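Putative iron-uptake ABC transport system,periplasmic iron-binding protein (Campylobacter jejuni, PDB 3E13) probably serves as the periplasmic ferric-iron carrier of an ABC uptake system, binding iron(III) for delivery to its membrane transporter. Local coordinates at residues A[79-84]-A[252-257]. Residues are numbered along the deposited sequence; the frame is centred on the assembly and turned at random.
Sequences KYLEEF and KFMEFM
Two surface helices of a periplasmic solute-binding fold, 79-84 and 252-257, the latter part of a longer helix, pack side by side through Tyr80 and Leu81 on one and Met254 and Glu255 on the other. They run nearly parallel, 25° apart, with axes 9.4 Å from each other. Leu81 and Glu255 are level, their CA atoms 6.1 Å apart.

Leu81 makes the inner part of the contact. Its methyl CD2 sits 3.6 Å from the backbone O of Met254, and CD1 meets the methyl CE of Met254 at 4.2 Å. Phe97 of strand 97-109 touches both side chains, so this layer continues into the central sheet.

Tyr80 and Glu255 make the outer part. The Tyr80 side chain turns CG away from its own backbone N (chi1 -166°), which brings CD1 and CE1 of the ring to CB and the backbone O of Glu255. CE1 comes 3.4 Å from that O, oblique to the ring. The extended Glu255 chain runs back past CB of Tyr80 toward the start of helix 79-84. The ring and carboxylate planes are 44° apart. Phe84 CD1 covers one face of the Tyr80 ring.

The polar link is at the N-terminal end of helix 79-84. A water donates to Glu255 OE2 at 2.9 Å and accepts from Tyr80 N. The same OE2 is hydrogen-bonded to Ser78 OG, which accepts from Leu81 N. Serine and water thus both grip one carboxylate oxygen and relay it to two backbone N-H groups, so the positive end of this short helix may stabilise its negative charge.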
loop_
_atom_site.group_PDB
_atom_site.type_symbol
_atom_site.label_atom_id
_atom_site.label_comp_id
_atom_site.label_asym_id
_atom_site.label_seq_id
_atom_site.Cartn_x
_atom_site.Cartn_y
_atom_site.Cartn_z
ATOM N N LYS A 79 -9.464 -3.345 23.040
ATOM C CA LYS A 79 -8.337 -4.064 23.631
ATOM C C LYS A 79 -7.702 -5.046 22.654
ATOM O O LYS A 79 -6.469 -5.303 22.710
ATOM C CB LYS A 79 -8.727 -4.814 24.892
ATOM C CG LYS A 79 -9.011 -3.967 26.115
ATOM C CD LYS A 79 -9.329 -4.806 27.311
ATOM C CE LYS A 79 -9.370 -4.000 28.598
ATOM N NZ LYS A 79 -9.673 -4.929 29.782
ATOM N N TYR A 80 -8.535 -5.601 21.790
ATOM C CA TYR A 80 -8.101 -6.577 20.814
ATOM C C TYR A 80 -7.127 -5.916 19.829
ATOM O O TYR A 80 -6.005 -6.408 19.615
ATOM C CB TYR A 80 -9.279 -7.215 20.091
ATOM C CG TYR A 80 -8.876 -8.443 19.324
ATOM C CD1 TYR A 80 -8.554 -8.383 17.958
ATOM C CD2 TYR A 80 -8.740 -9.683 19.955
ATOM C CE1 TYR A 80 -8.122 -9.473 17.269
ATOM C CE2 TYR A 80 -8.356 -10.781 19.243
ATOM C CZ TYR A 80 -7.988 -10.680 17.918
ATOM O OH TYR A 80 -7.618 -11.770 17.200
ATOM N N LEU A 81 -7.540 -4.782 19.240
ATOM C CA LEU A 81 -6.675 -4.098 18.293
ATOM C C LEU A 81 -5.377 -3.606 18.948
ATOM O O LEU A 81 -4.303 -3.638 18.319
ATOM C CB LEU A 81 -7.428 -2.916 17.634
ATOM C CG LEU A 81 -8.661 -3.217 16.806
ATOM C CD1 LEU A 81 -9.278 -1.917 16.304
ATOM C CD2 LEU A 81 -8.311 -4.117 15.554
ATOM N N GLU A 82 -5.447 -3.145 20.199
ATOM C CA GLU A 82 -4.302 -2.568 20.840
ATOM C C GLU A 82 -3.345 -3.681 21.260
ATOM O O GLU A 82 -2.152 -3.480 21.328
ATOM C CB GLU A 82 -4.712 -1.668 22.037
ATOM C CG GLU A 82 -5.478 -0.456 21.517
ATOM C CD GLU A 82 -6.079 0.401 22.583
ATOM O OE1 GLU A 82 -6.680 1.402 22.204
ATOM O OE2 GLU A 82 -5.912 0.102 23.783
ATOM N N GLU A 83 -3.860 -4.858 21.498
ATOM C CA GLU A 83 -2.967 -5.966 21.909
ATOM C C GLU A 83 -2.162 -6.488 20.738
ATOM O O GLU A 83 -0.975 -6.867 20.860
ATOM C CB GLU A 83 -3.754 -7.093 22.536
ATOM C CG GLU A 83 -2.839 -8.258 22.980
ATOM C CD GLU A 83 -3.375 -9.052 24.114
ATOM O OE1 GLU A 83 -4.028 -8.455 25.005
ATOM O OE2 GLU A 83 -3.170 -10.295 24.091
ATOM N N PHE A 84 -2.783 -6.512 19.588
ATOM C CA PHE A 84 -2.169 -7.186 18.462
ATOM C C PHE A 84 -1.567 -6.258 17.413
ATOM O O PHE A 84 -0.790 -6.717 16.578
ATOM C CB PHE A 84 -3.144 -8.200 17.855
ATOM C CG PHE A 84 -3.433 -9.346 18.771
ATOM C CD1 PHE A 84 -4.702 -9.579 19.265
ATOM C CD2 PHE A 84 -2.401 -10.164 19.179
ATOM C CE1 PHE A 84 -4.942 -10.603 20.172
ATOM C CE2 PHE A 84 -2.641 -11.186 20.016
ATOM C CZ PHE A 84 -3.906 -11.402 20.539
ATOM N N LYS A 252 -16.504 -5.061 15.283
ATOM C CA LYS A 252 -16.343 -6.505 15.128
ATOM C C LYS A 252 -15.527 -6.828 13.880
ATOM O O LYS A 252 -14.628 -7.693 13.899
ATOM C CB LYS A 252 -17.714 -7.184 15.059
ATOM C CG LYS A 252 -18.359 -7.396 16.412
ATOM C CD LYS A 252 -19.696 -8.174 16.239
ATOM C CE LYS A 252 -20.231 -8.657 17.588
ATOM N NZ LYS A 252 -20.083 -7.533 18.636
ATOM N N PHE A 253 -15.819 -6.114 12.812
ATOM C CA PHE A 253 -15.114 -6.315 11.561
ATOM C C PHE A 253 -13.640 -5.928 11.679
ATOM O O PHE A 253 -12.774 -6.645 11.156
ATOM C CB PHE A 253 -15.783 -5.556 10.370
ATOM C CG PHE A 253 -15.195 -5.912 9.081
ATOM C CD1 PHE A 253 -15.580 -7.053 8.404
ATOM C CD2 PHE A 253 -14.183 -5.135 8.537
ATOM C CE1 PHE A 253 -14.963 -7.424 7.197
ATOM C CE2 PHE A 253 -13.582 -5.488 7.342
ATOM C CZ PHE A 253 -13.973 -6.626 6.687
ATOM N N MET A 254 -13.363 -4.789 12.322
ATOM C CA MET A 254 -12.002 -4.298 12.497
ATOM C C MET A 254 -11.197 -5.373 13.294
ATOM O O MET A 254 -10.087 -5.743 12.884
ATOM C CB MET A 254 -12.048 -2.945 13.201
ATOM C CG MET A 254 -12.582 -1.844 12.304
ATOM S SD MET A 254 -12.978 -0.354 13.183
ATOM C CE MET A 254 -11.366 0.338 13.430
ATOM N N GLU A 255 -11.803 -5.893 14.365
ATOM C CA GLU A 255 -11.141 -6.927 15.164
ATOM C C GLU A 255 -10.947 -8.206 14.365
ATOM O O GLU A 255 -9.885 -8.842 14.460
ATOM C CB GLU A 255 -11.904 -7.172 16.470
ATOM C CG GLU A 255 -11.842 -5.976 17.404
ATOM C CD GLU A 255 -12.619 -6.128 18.685
ATOM O OE1 GLU A 255 -13.357 -7.167 18.875
ATOM O OE2 GLU A 255 -12.453 -5.255 19.562
ATOM N N PHE A 256 -11.935 -8.570 13.572
ATOM C CA PHE A 256 -11.868 -9.762 12.746
ATOM C C PHE A 256 -10.673 -9.679 11.766
ATOM O O PHE A 256 -9.994 -10.674 11.502
ATOM C CB PHE A 256 -13.200 -9.896 12.004
ATOM C CG PHE A 256 -13.336 -11.141 11.182
ATOM C CD1 PHE A 256 -13.519 -12.376 11.791
ATOM C CD2 PHE A 256 -13.296 -11.084 9.793
ATOM C CE1 PHE A 256 -13.690 -13.543 11.026
ATOM C CE2 PHE A 256 -13.452 -12.275 9.028
ATOM C CZ PHE A 256 -13.630 -13.482 9.672
ATOM N N MET A 257 -10.382 -8.490 11.254
ATOM C CA MET A 257 -9.259 -8.323 10.327
ATOM C C MET A 257 -7.907 -8.605 10.993
ATOM O O MET A 257 -6.958 -8.942 10.290
ATOM C CB MET A 257 -9.231 -6.927 9.743
ATOM C CG MET A 257 -10.368 -6.596 8.748
ATOM S SD MET A 257 -10.587 -7.779 7.460
ATOM C CE MET A 257 -9.017 -7.676 6.687
HETATM O O HOH W 1 -11.609 -5.871 22.301
#